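PDB 3D4O: dipicolinate synthase subunit A from Bacillus halodurans, which probably acts as the oxidoreductase subunit that forms dipicolinate, the calcium-chelating compound of bacterial spores, using two domains of Rossmann type. Local coordinates for residues V8-G13 against R22-F27; M49-V54 against I84-E89; V158-L163 against M168-K173; V183-S188 against A192-M197. All coordinates share one frame; numbering follows the deposited sequence. Where two conformers were deposited one is given.

Contact 1 of 4, residues V8-G13 against R22-F27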
loop_
_atom_site.group_PDB
_atom_site.type_symbol
_atom_site.label_atom_id
_atom_site.label_comp_id
_atom_site.label_asym_id
_atom_site.label_seq_id
_atom_site.Cartn_x
_atom_site.Cartn_y
_atom_site.Cartn_z
ATOM N N VAL C 8 -11.458 31.617 16.642
ATOM C CA VAL C 8 -11.899 30.263 16.332
ATOM C C VAL C 8 -11.367 29.238 17.337
ATOM O O VAL C 8 -10.269 29.349 17.875
ATOM C CB VAL C 8 -11.536 29.808 14.858
ATOM C CG1 VAL C 8 -11.699 30.961 13.868
ATOM C CG2 VAL C 8 -10.131 29.263 14.764
ATOM N N VAL C 9 -12.215 28.257 17.611
ATOM C CA VAL C 9 -11.832 27.143 18.452
ATOM C C VAL C 9 -11.708 25.943 17.530
ATOM O O VAL C 9 -12.596 25.641 16.731
ATOM C CB VAL C 9 -12.806 26.872 19.627
ATOM C CG1 VAL C 9 -14.190 26.522 19.143
ATOM C CG2 VAL C 9 -12.268 25.746 20.516
ATOM N N ILE C 10 -10.539 25.332 17.634
ATOM C CA ILE C 10 -10.163 24.147 16.906
ATOM C C ILE C 10 -10.103 23.035 17.920
ATOM O O ILE C 10 -9.288 23.042 18.829
ATOM C CB ILE C 10 -8.794 24.319 16.204
ATOM C CG1 ILE C 10 -8.835 25.476 15.193
ATOM C CG2 ILE C 10 -8.378 23.048 15.475
ATOM C CD1 ILE C 10 -7.605 25.546 14.251
ATOM N N ILE C 11 -10.981 22.067 17.723
ATOM C CA ILE C 11 -11.176 20.960 18.655
ATOM C C ILE C 11 -10.881 19.654 17.976
ATOM O O ILE C 11 -11.582 19.242 17.056
ATOM C CB ILE C 11 -12.623 20.946 19.170
ATOM C CG1 ILE C 11 -12.992 22.337 19.713
ATOM C CG2 ILE C 11 -12.810 19.901 20.282
ATOM C CD1 ILE C 11 -14.412 22.436 20.240
ATOM N N GLY C 12 -9.819 19.025 18.440
ATOM C CA GLY C 12 -9.352 17.754 17.900
ATOM C C GLY C 12 -8.982 17.707 16.435
ATOM O O GLY C 12 -8.912 18.708 15.707
ATOM N N GLY C 13 -8.751 16.474 16.034
ATOM C CA GLY C 13 -8.446 16.126 14.652
ATOM C C GLY C 13 -7.247 15.238 14.506
ATOM O O GLY C 13 -6.861 14.489 15.408
ATOM N N ARG C 22 -1.828 26.092 11.182
ATOM C CA ARG C 22 -0.722 26.914 10.680
ATOM C C ARG C 22 -1.189 28.087 9.835
ATOM O O ARG C 22 -0.753 29.219 10.021
ATOM C CB ARG C 22 0.278 26.076 9.868
ATOM N N LYS C 23 -2.091 27.805 8.912
ATOM C CA LYS C 23 -2.553 28.824 7.992
ATOM C C LYS C 23 -3.354 29.880 8.718
ATOM O O LYS C 23 -3.145 31.074 8.515
ATOM C CB LYS C 23 -3.360 28.229 6.833
ATOM C CG LYS C 23 -3.555 29.279 5.733
ATOM C CD LYS C 23 -3.870 28.688 4.369
ATOM C CE LYS C 23 -3.724 29.785 3.290
ATOM N NZ LYS C 23 -4.186 29.400 1.910
ATOM N N LEU C 24 -4.263 29.435 9.570
ATOM C CA LEU C 24 -5.099 30.372 10.331
ATOM C C LEU C 24 -4.225 31.301 11.172
ATOM O O LEU C 24 -4.498 32.486 11.330
ATOM C CB LEU C 24 -6.141 29.644 11.201
ATOM C CG LEU C 24 -7.502 29.337 10.537
ATOM C CD1 LEU C 24 -7.401 29.016 9.043
ATOM C CD2 LEU C 24 -8.218 28.213 11.305
ATOM N N SER C 25 -3.148 30.743 11.692
ATOM C CA SER C 25 -2.196 31.515 12.509
ATOM C C SER C 25 -1.600 32.660 11.696
ATOM O O SER C 25 -1.566 33.829 12.122
ATOM C CB SER C 25 -1.034 30.633 12.990
ATOM O OG SER C 25 -0.230 31.348 13.916
ATOM N N THR C 26 -1.148 32.303 10.505
ATOM C CA THR C 26 -0.445 33.270 9.660
ATOM C C THR C 26 -1.369 34.376 9.222
ATOM O O THR C 26 -0.921 35.471 8.929
ATOM C CB THR C 26 0.198 32.642 8.410
ATOM O OG1 THR C 26 -0.827 32.064 7.610
ATOM C CG2 THR C 26 1.232 31.559 8.781
ATOM N N PHE C 27 -2.661 34.087 9.213
ATOM C CA PHE C 27 -3.680 35.073 8.792
ATOM C C PHE C 27 -4.210 35.882 9.958
ATOM O O PHE C 27 -5.230 36.557 9.858
ATOM C CB PHE C 27 -4.812 34.417 8.015
ATOM C CG PHE C 27 -4.464 34.122 6.589
ATOM C CD1 PHE C 27 -3.413 33.292 6.273
ATOM C CD2 PHE C 27 -5.220 34.622 5.568
ATOM C CE1 PHE C 27 -3.107 33.007 4.955
ATOM C CE2 PHE C 27 -4.914 34.337 4.257
ATOM C CZ PHE C 27 -3.861 33.530 3.956
#

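Contact 2 of 4, residues M49-V54 against I84-E89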
loop_
_atom_site.group_PDB
_atom_site.type_symbol
_atom_site.label_atom_id
_atom_site.label_comp_id
_atom_site.label_asym_id
_atom_site.label_seq_id
_atom_site.Cartn_x
_atom_site.Cartn_y
_atom_site.Cartn_z
HETATM N N MSE C 49 -5.758 24.590 25.422
HETATM C CA MSE C 49 -6.604 24.510 26.599
HETATM C C MSE C 49 -7.535 23.321 26.596
HETATM O O MSE C 49 -7.667 22.604 25.600
HETATM C CB MSE C 49 -7.440 25.793 26.713
HETATM C CG MSE C 49 -8.513 25.989 25.623
HETATM SE SE MSE C 49 -9.220 27.816 25.708
HETATM C CE MSE C 49 -7.629 28.777 25.120
ATOM N N ARG C 50 -8.163 23.147 27.752
ATOM C CA ARG C 50 -9.175 22.108 27.970
ATOM C C ARG C 50 -10.501 22.688 27.511
ATOM O O ARG C 50 -10.721 23.901 27.569
ATOM C CB ARG C 50 -9.282 21.679 29.452
ATOM C CG ARG C 50 -8.026 21.038 30.038
ATOM C CD ARG C 50 -8.253 20.537 31.464
ATOM N NE ARG C 50 -8.879 21.549 32.312
ATOM C CZ ARG C 50 -8.234 22.583 32.840
ATOM N NH1 ARG C 50 -6.942 22.764 32.601
ATOM N NH2 ARG C 50 -8.889 23.450 33.594
ATOM N N ILE C 51 -11.389 21.801 27.088
ATOM C CA ILE C 51 -12.677 22.210 26.516
ATOM C C ILE C 51 -13.464 23.028 27.525
ATOM O O ILE C 51 -14.220 23.930 27.167
ATOM C CB ILE C 51 -13.504 20.998 25.964
ATOM C CG1 ILE C 51 -14.391 21.476 24.810
ATOM C CG2 ILE C 51 -14.260 20.295 27.080
ATOM C CD1 ILE C 51 -15.118 20.368 24.050
ATOM N N ASP C 52 -13.223 22.728 28.794
ATOM C CA ASP C 52 -13.914 23.401 29.913
ATOM C C ASP C 52 -13.340 24.789 30.185
ATOM O O ASP C 52 -13.833 25.496 31.052
ATOM C CB ASP C 52 -13.887 22.543 31.198
ATOM C CG ASP C 52 -12.486 22.356 31.768
ATOM O OD1 ASP C 52 -11.877 21.305 31.481
ATOM O OD2 ASP C 52 -11.972 23.259 32.463
ATOM N N GLU C 53 -12.303 25.169 29.445
ATOM C CA GLU C 53 -11.657 26.492 29.648
ATOM C C GLU C 53 -11.978 27.450 28.503
ATOM O O GLU C 53 -11.564 28.605 28.507
ATOM C CB GLU C 53 -10.128 26.357 29.737
ATOM C CG GLU C 53 -9.605 25.377 30.781
ATOM C CD GLU C 53 -8.070 25.375 30.869
ATOM O OE1 GLU C 53 -7.514 26.204 31.614
ATOM O OE2 GLU C 53 -7.417 24.515 30.244
ATOM N N VAL C 54 -12.715 26.943 27.525
ATOM C CA VAL C 54 -13.062 27.715 26.313
ATOM C C VAL C 54 -13.985 28.876 26.659
ATOM O O VAL C 54 -14.860 28.760 27.512
ATOM C CB VAL C 54 -13.646 26.794 25.189
ATOM C CG1 VAL C 54 -14.047 27.587 23.949
ATOM C CG2 VAL C 54 -12.626 25.724 24.789
ATOM N N ILE C 84 -12.861 14.341 24.993
ATOM C CA ILE C 84 -13.413 15.661 24.647
ATOM C C ILE C 84 -14.842 15.539 24.143
ATOM O O ILE C 84 -15.102 14.953 23.110
ATOM C CB ILE C 84 -12.514 16.350 23.587
ATOM C CG1 ILE C 84 -11.092 16.488 24.119
ATOM C CG2 ILE C 84 -13.035 17.722 23.206
ATOM C CD1 ILE C 84 -10.104 16.889 23.060
ATOM N N VAL C 85 -15.774 16.065 24.918
ATOM C CA VAL C 85 -17.183 16.015 24.537
ATOM C C VAL C 85 -17.731 17.402 24.323
ATOM O O VAL C 85 -17.626 18.274 25.183
ATOM C CB VAL C 85 -18.067 15.249 25.562
ATOM C CG1 VAL C 85 -19.509 15.260 25.103
ATOM C CG2 VAL C 85 -17.586 13.812 25.726
ATOM N N LEU C 86 -18.295 17.588 23.139
ATOM C CA LEU C 86 -18.904 18.852 22.747
ATOM C C LEU C 86 -20.388 18.803 23.058
ATOM O O LEU C 86 -21.139 18.048 22.453
ATOM C CB LEU C 86 -18.688 19.128 21.257
ATOM C CG LEU C 86 -19.180 20.495 20.777
ATOM C CD1 LEU C 86 -18.486 21.632 21.520
ATOM C CD2 LEU C 86 -18.966 20.636 19.302
ATOM N N THR C 87 -20.798 19.627 24.005
ATOM C CA THR C 87 -22.187 19.656 24.443
ATOM C C THR C 87 -23.003 20.782 23.836
ATOM O O THR C 87 -22.497 21.657 23.142
ATOM C CB THR C 87 -22.284 19.829 25.959
ATOM O OG1 THR C 87 -21.646 21.047 26.326
ATOM C CG2 THR C 87 -21.624 18.684 26.690
ATOM N N GLU C 88 -24.290 20.739 24.155
ATOM C CA GLU C 88 -25.262 21.723 23.666
ATOM C C GLU C 88 -25.080 22.985 24.455
ATOM O O GLU C 88 -25.274 24.101 23.961
ATOM C CB GLU C 88 -26.695 21.216 23.854
ATOM C CG GLU C 88 -26.998 19.969 23.043
ATOM C CD GLU C 88 -28.425 19.466 23.224
ATOM O OE1 GLU C 88 -29.225 20.124 23.939
ATOM O OE2 GLU C 88 -28.733 18.402 22.630
ATOM N N GLU C 89 -24.673 22.770 25.696
ATOM C CA GLU C 89 -24.501 23.848 26.651
ATOM C C GLU C 89 -23.395 24.749 26.176
ATOM O O GLU C 89 -23.485 25.959 26.265
ATOM C CB GLU C 89 -24.193 23.316 28.061
#

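Contact 3 of 4, residues V158-L163 against M168-K173. With EDO (1,2-ethanediol), chain L.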
loop_
_atom_site.group_PDB
_atom_site.type_symbol
_atom_site.label_atom_id
_atom_site.label_comp_id
_atom_site.label_asym_id
_atom_site.label_seq_id
_atom_site.Cartn_x
_atom_site.Cartn_y
_atom_site.Cartn_z
ATOM N N VAL C 158 -11.126 -7.097 -8.888
ATOM C CA VAL C 158 -11.487 -6.056 -7.922
ATOM C C VAL C 158 -12.800 -5.422 -8.247
ATOM O O VAL C 158 -13.034 -5.016 -9.371
ATOM C CB VAL C 158 -10.405 -4.926 -7.909
ATOM C CG1 VAL C 158 -10.821 -3.738 -6.994
ATOM C CG2 VAL C 158 -9.052 -5.507 -7.501
ATOM N N ALA C 159 -13.675 -5.385 -7.260
ATOM C CA ALA C 159 -14.997 -4.745 -7.383
ATOM C C ALA C 159 -15.025 -3.506 -6.536
ATOM O O ALA C 159 -14.482 -3.491 -5.410
ATOM C CB ALA C 159 -16.110 -5.655 -6.929
ATOM N N VAL C 160 -15.584 -2.453 -7.120
ATOM C CA VAL C 160 -15.875 -1.218 -6.379
ATOM C C VAL C 160 -17.388 -1.058 -6.421
ATOM O O VAL C 160 -18.024 -1.223 -7.472
ATOM C CB VAL C 160 -15.215 0.042 -6.940
ATOM C CG1 VAL C 160 -15.670 1.268 -6.128
ATOM C CG2 VAL C 160 -13.680 -0.034 -6.943
ATOM N N LEU C 161 -17.974 -0.772 -5.270
ATOM C CA LEU C 161 -19.431 -0.618 -5.162
ATOM C C LEU C 161 -19.697 0.865 -5.024
ATOM O O LEU C 161 -19.251 1.502 -4.062
ATOM C CB LEU C 161 -19.989 -1.379 -3.972
ATOM C CG LEU C 161 -19.658 -2.872 -3.960
ATOM C CD1 LEU C 161 -20.274 -3.539 -2.725
ATOM C CD2 LEU C 161 -20.081 -3.603 -5.227
ATOM N N GLY C 162 -20.325 1.402 -6.060
ATOM C CA GLY C 162 -20.682 2.815 -6.147
ATOM C C GLY C 162 -19.795 3.590 -7.084
ATOM O O GLY C 162 -18.583 3.372 -7.127
ATOM N N LEU C 163 -20.409 4.456 -7.886
ATOM C CA LEU C 163 -19.631 5.285 -8.765
ATOM C C LEU C 163 -19.917 6.766 -8.462
ATOM O O LEU C 163 -20.120 7.607 -9.351
ATOM C CB LEU C 163 -19.800 4.945 -10.231
ATOM C CG LEU C 163 -18.652 5.585 -11.024
ATOM C CD1 LEU C 163 -17.448 4.611 -11.226
ATOM C CD2 LEU C 163 -19.144 6.044 -12.342
HETATM N N MSE C 168 -15.550 6.690 -8.110
HETATM C CA MSE C 168 -15.000 6.967 -9.423
HETATM C C MSE C 168 -13.473 7.083 -9.379
HETATM O O MSE C 168 -12.782 6.644 -10.293
HETATM C CB MSE C 168 -15.613 8.217 -10.029
HETATM C CG MSE C 168 -14.814 8.688 -11.225
HETATM SE SE MSE C 168 -15.824 9.785 -12.380
HETATM C CE MSE C 168 -17.029 8.331 -12.633
ATOM N N SER C 169 -12.957 7.657 -8.299
ATOM C CA SER C 169 -11.496 7.857 -8.145
ATOM C C SER C 169 -10.785 6.565 -7.775
ATOM O O SER C 169 -9.661 6.299 -8.186
ATOM C CB SER C 169 -11.218 8.851 -7.022
ATOM O OG SER C 169 -11.771 10.105 -7.342
ATOM N N VAL C 170 -11.484 5.790 -6.976
ATOM C CA VAL C 170 -10.980 4.532 -6.439
ATOM C C VAL C 170 -10.898 3.500 -7.546
ATOM O O VAL C 170 -9.879 2.859 -7.747
ATOM C CB VAL C 170 -11.826 4.022 -5.257
ATOM C CG1 VAL C 170 -11.567 2.524 -4.980
ATOM C CG2 VAL C 170 -11.560 4.893 -3.998
ATOM N N ALA C 171 -11.971 3.385 -8.299
ATOM C CA ALA C 171 -12.029 2.386 -9.371
ATOM C C ALA C 171 -10.974 2.685 -10.451
ATOM O O ALA C 171 -10.235 1.797 -10.892
ATOM C CB ALA C 171 -13.416 2.319 -9.955
ATOM N N ARG C 172 -10.833 3.959 -10.779
ATOM C CA ARG C 172 -9.904 4.412 -11.819
ATOM C C ARG C 172 -8.456 4.003 -11.486
ATOM O O ARG C 172 -7.690 3.554 -12.332
ATOM C CB ARG C 172 -10.033 5.939 -12.009
ATOM C CG ARG C 172 -9.274 6.518 -13.202
ATOM C CD ARG C 172 -9.618 8.027 -13.484
ATOM N NE ARG C 172 -10.742 8.319 -14.406
ATOM C CZ ARG C 172 -11.892 8.914 -14.055
ATOM N NH1 ARG C 172 -12.078 9.255 -12.789
ATOM N NH2 ARG C 172 -12.845 9.201 -14.978
ATOM N N LYS C 173 -8.106 4.166 -10.235
ATOM C CA LYS C 173 -6.769 3.837 -9.752
ATOM C C LYS C 173 -6.518 2.319 -9.649
ATOM O O LYS C 173 -5.433 1.865 -9.885
ATOM C CB LYS C 173 -6.451 4.556 -8.440
ATOM C CG LYS C 173 -6.101 6.003 -8.737
ATOM C CD LYS C 173 -5.743 6.835 -7.515
ATOM C CE LYS C 173 -4.987 8.149 -7.930
ATOM N NZ LYS C 173 -5.623 9.115 -8.841
HETATM C C1 EDO L . -10.130 3.359 -16.058
HETATM O O1 EDO L . -10.672 4.312 -16.978
HETATM C C2 EDO L . -8.640 3.157 -16.339
HETATM O O2 EDO L . -7.915 3.601 -15.200
#

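Contact 4 of 4, residues V183-S188 against A192-M197. With EDO (1,2-ethanediol), chain L.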
loop_
_atom_site.group_PDB
_atom_site.type_symbol
_atom_site.label_atom_id
_atom_site.label_comp_id
_atom_site.label_asym_id
_atom_site.label_seq_id
_atom_site.Cartn_x
_atom_site.Cartn_y
_atom_site.Cartn_z
ATOM N N VAL C 183 -17.377 -2.528 -11.454
ATOM C CA VAL C 183 -18.037 -1.544 -10.616
ATOM C C VAL C 183 -19.548 -1.792 -10.580
ATOM O O VAL C 183 -20.225 -1.960 -11.606
ATOM C CB VAL C 183 -17.723 -0.079 -11.054
ATOM C CG1 VAL C 183 -18.291 0.940 -9.985
ATOM C CG2 VAL C 183 -16.209 0.158 -11.248
ATOM N N GLY C 184 -20.054 -1.836 -9.366
ATOM C CA GLY C 184 -21.488 -2.031 -9.121
ATOM C C GLY C 184 -22.204 -0.736 -8.804
ATOM O O GLY C 184 -21.726 0.079 -8.031
ATOM N N ALA C 185 -23.341 -0.539 -9.453
ATOM C CA ALA C 185 -24.172 0.680 -9.227
ATOM C C ALA C 185 -25.576 0.447 -9.720
ATOM O O ALA C 185 -25.833 -0.461 -10.470
ATOM C CB ALA C 185 -23.568 1.902 -9.942
ATOM N N ARG C 186 -26.480 1.290 -9.285
ATOM C CA ARG C 186 -27.864 1.165 -9.675
ATOM C C ARG C 186 -28.274 2.001 -10.913
ATOM O O ARG C 186 -29.079 1.566 -11.731
ATOM C CB ARG C 186 -28.755 1.556 -8.496
ATOM C CG ARG C 186 -30.173 1.117 -8.702
ATOM C CD ARG C 186 -31.079 1.511 -7.572
ATOM N NE ARG C 186 -30.863 2.922 -7.275
ATOM C CZ ARG C 186 -31.314 3.934 -8.015
ATOM N NH1 ARG C 186 -32.035 3.723 -9.117
ATOM N NH2 ARG C 186 -31.042 5.171 -7.637
ATOM N N GLU C 187 -27.713 3.199 -11.020
ATOM C CA GLU C 187 -28.098 4.160 -12.089
ATOM C C GLU C 187 -27.523 3.830 -13.466
ATOM O O GLU C 187 -26.340 3.553 -13.609
ATOM C CB GLU C 187 -27.742 5.587 -11.706
ATOM C CG GLU C 187 -28.480 6.101 -10.464
ATOM C CD GLU C 187 -27.775 5.722 -9.161
ATOM O OE1 GLU C 187 -27.096 4.685 -9.142
ATOM O OE2 GLU C 187 -27.899 6.463 -8.166
ATOM N N SER C 188 -28.395 3.886 -14.469
ATOM C CA SER C 188 -28.017 3.528 -15.839
ATOM C C SER C 188 -26.917 4.430 -16.401
ATOM O O SER C 188 -26.067 3.989 -17.170
ATOM C CB SER C 188 -29.242 3.523 -16.764
ATOM O OG SER C 188 -29.863 4.810 -16.819
ATOM N N ALA C 192 -23.265 3.161 -17.541
ATOM C CA ALA C 192 -22.780 3.554 -18.871
ATOM C C ALA C 192 -21.369 4.092 -18.734
ATOM O O ALA C 192 -20.486 3.759 -19.518
ATOM C CB ALA C 192 -23.652 4.608 -19.496
ATOM N N ARG C 193 -21.184 4.938 -17.716
ATOM C CA ARG C 193 -19.896 5.596 -17.458
ATOM C C ARG C 193 -18.813 4.560 -17.150
ATOM O O ARG C 193 -17.672 4.633 -17.638
ATOM C CB ARG C 193 -20.026 6.624 -16.324
ATOM C CG ARG C 193 -18.758 7.450 -15.963
ATOM C CD ARG C 193 -18.061 8.139 -17.143
ATOM N NE ARG C 193 -18.878 9.210 -17.690
ATOM C CZ ARG C 193 -18.694 9.740 -18.878
ATOM N NH1 ARG C 193 -17.774 9.250 -19.674
ATOM N NH2 ARG C 193 -19.501 10.686 -19.297
ATOM N N ILE C 194 -19.169 3.599 -16.319
ATOM C CA ILE C 194 -18.243 2.511 -15.961
ATOM C C ILE C 194 -17.713 1.813 -17.233
ATOM O O ILE C 194 -16.545 1.486 -17.360
ATOM C CB ILE C 194 -18.937 1.444 -15.038
ATOM C CG1 ILE C 194 -19.266 2.042 -13.660
ATOM C CG2 ILE C 194 -18.045 0.190 -14.882
ATOM C CD1 ILE C 194 -20.492 1.408 -12.935
ATOM N N ALA C 195 -18.612 1.602 -18.164
ATOM C CA ALA C 195 -18.314 0.927 -19.432
ATOM C C ALA C 195 -17.371 1.816 -20.207
ATOM O O ALA C 195 -16.327 1.372 -20.720
ATOM C CB ALA C 195 -19.580 0.696 -20.240
ATOM N N GLU C 196 -17.763 3.083 -20.290
ATOM C CA GLU C 196 -16.925 4.068 -20.980
ATOM C C GLU C 196 -15.517 4.136 -20.392
ATOM O O GLU C 196 -14.555 4.384 -21.077
ATOM C CB GLU C 196 -17.563 5.459 -20.977
ATOM C CG GLU C 196 -16.736 6.518 -21.665
ATOM C CD GLU C 196 -15.677 7.113 -20.759
ATOM O OE1 GLU C 196 -15.901 7.224 -19.537
ATOM O OE2 GLU C 196 -14.618 7.480 -21.270
HETATM N N MSE C 197 -15.396 3.900 -19.108
HETATM C CA MSE C 197 -14.080 3.888 -18.473
HETATM C C MSE C 197 -13.316 2.549 -18.682
HETATM O O MSE C 197 -12.213 2.361 -18.173
HETATM C CB MSE C 197 -14.231 4.216 -16.983
HETATM C CG MSE C 197 -14.747 5.627 -16.754
HETATM SE SE MSE C 197 -15.182 6.022 -14.884
HETATM C CE MSE C 197 -13.370 5.896 -14.171
HETATM C C1 EDO L . -10.130 3.359 -16.058
HETATM O O1 EDO L . -10.672 4.312 -16.978
HETATM C C2 EDO L . -8.640 3.157 -16.339
HETATM O O2 EDO L . -7.915 3.601 -15.200
#

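Contact 1 of 4, residues V8-G13 against R22-F27
Leu24 sends one branch of its side chain from the helix down to the strand, where it meets Val8 and Ile10. Both touches are apolar and both use the same methyl: CD2 of Leu24 lies 4.0 Å from CD1 of Ile10 and 4.1 Å from CG2 of Val8. The leucine runs nearly perpendicular to the Val8 side chain and at a slant to that of Ile10. Ile10 reaches the helix because its CG1 stands anti to the carbonyl carbon (chi1 -61°) and its chain then continues extended (chi2 -169°), with CD1 as the leading atom. The two segments are the first strand and the helix of a beta-alpha-beta unit, strand 7-11, helix 15-26 and strand 30-34, in the Rossmann-like N-terminal domain. Beta-branched residues suit the strand, while leucine, unbranched at CB, suits the helix; its CD2 touches Val8 and Ile10 together, and the side chain also packs on Ile31 and Leu63 of the flanking strands. The polar side-chain bonds lie on the helix. There Thr26 OG1 donates to Lys23 O at 2.7 Å, and Lys23 O also accepts from Phe27 N (3.1 Å) where the helix ends. Lys23 NZ forms a salt bridge with Asp283, tying this helix to helix 274-289.

Contact 2 of 4, residues M49-V54 against I84-E89
At one edge of the parallel sheet in the Rossmann-like N-terminal domain, the loop that follows outermost strand 46-49 packs through Ile51 against Ile84 and Leu86, on the approach to helix 88-92. A single methyl does most of the work. CD1 of Ile51 sits 3.5 Å from CG2 of Ile84, closer than methyl carbons usually pack, and 3.5 Å from the carbonyl O of Val85. It reaches CD1 of Leu86 more loosely, at 4.4 Å. The Ile51 chain gets there with CG1 roughly anti to the backbone N (chi1 -151°), and it crosses the Ile84 side chain obliquely. Isoleucine suits the place because its long arm extends from a short 3-10 turn into an apolar patch that Val34 and Trp56 also line.

The opposite character prevails on the exposed residues of the same turn. Arg50 grips Asp52 side-on, NE to OD1 at 3.1 Å and NH2 to OD2, each oxygen offering its syn lone pair. Glu53 OE2 serves Arg50 twice: it accepts from the backbone N at 2.9 Å in a nearly straight bond (165°), and it lies over one face of the guanidinium, a purely ionic approach to NH1. On the other segment Thr87 takes the N-cap position of helix 88-92, where its OG1 is hydrogen-bonded to Met90 N.

Contact 3 of 4, residues V158-L163 against M168-K173
Val160 lays its CG2 methyl over the backbone and side chain of Ala171, 3.8 Å from both CA and CB of that residue. The same methyl meets CG1 of Val170 at 3.9 Å, so one branch of the valine fits against two successive helix residues. Alanine suits this place: with no more than a methyl at Ala171, the helix can lie close on the strand, the CA atoms of Val160 and Ala171 being 6.1 Å apart.

Beyond the strand, Leu163 crosses Met168, present as selenomethionine, at a slant. Its CG stands anti to the backbone N (chi1 -164°), and its CD1 comes to 3.8 Å from CA of Met168 while CG lies 4.1 Å from CB of Met168. Where CE of Met168 meets this leucine the model is doubtful. Leu163 also packs on Leu190, Arg193 and Ile194 of helix 188-196. Replacing it with a serine would probably open a gap between Met168 and helix 188-196 and leave a hydroxyl facing hydrocarbon.

This is the opening strand-turn-helix of a Rossmann beta-alpha-beta unit, and Gly162 starts a GxGxxG pattern, consistent with a dinucleotide-binding turn. The backbone of Gly162 (phi 105°, psi 137°) would press a CB against the carbonyl O of Leu161, which explains the glycine. At the outer side of the helix a 1,2-ethanediol, probably from the crystallisation liquor, bonds weakly to Arg172 O. Since the strand-helix touches are apolar throughout, the packing between the two segments rests on the burial of hydrocarbon and on close fit, with no directional bond to fix it.

Contact 4 of 4, residues V183-S188 against A192-M197
Ala192 N donates to Ser188 O at 2.9 Å, with an N-H...O angle of 145°, a helical i to i+4 bond and the one hydrogen bond between the two segments. It belongs to the start of helix 188-196, which follows strand 180-185 in the second beta-alpha-beta unit of the Rossmann-like C-terminal domain; Glu187 holds the N-cap position. Further along the helix the contact becomes apolar. Ile194 straddles Val183: its CG1 and CD1 each lie 3.7 Å from CB of Val183, and its CG2 stands 4.1 Å from CG2 of Val183. CD1 continues to the carbonyl O of Val183 at 3.6 Å and, more distantly, to CB of Ala185. With CG1 anti to the carbonyl carbon (chi1 -67°), the longer arm of the isoleucine points at the strand. Trimming Ile194 to an alanine is likely to leave Val183 and Ala185 facing a gap and the helix less firmly seated on the sheet. Ile194 also packs on Pro201 and Met199, while Val183 also touches Ala171 of helix 165-176.

On the exposed side of the helix, Arg193 NH1 bonds to Glu196 OE1; the oxygen lies in the guanidinium plane, but the nitrogen comes from above the carboxylate, 70° out of its plane. Where the helix ends, Met197 O accepts a hydrogen bond of 2.8 Å from O1 of 1,2-ethanediol.

Overall arrangement
Contacts 1 and 3 are equivalent in place: each packs a central strand, the first of its domain's six-stranded parallel sheet in chain order, on the helix that follows it, one in each Rossmann-like domain, their centres about 34 Å apart. Both are buried and apolar, though contact 3 is tighter. Contacts 3 and 4 are neighbours in one sheet, joined by probable backbone hydrogen bonds of Gly184 with Val160 and Gly162, and both touch the same 1,2-ethanediol. Contact 4 mixes a buried interior with an exposed helix surface bearing a salt bridge. Contact 2, only partly buried, lies at the edge of the first sheet, charged outside and apolar within, and meets contact 1 where Ile11 packs on Ile84.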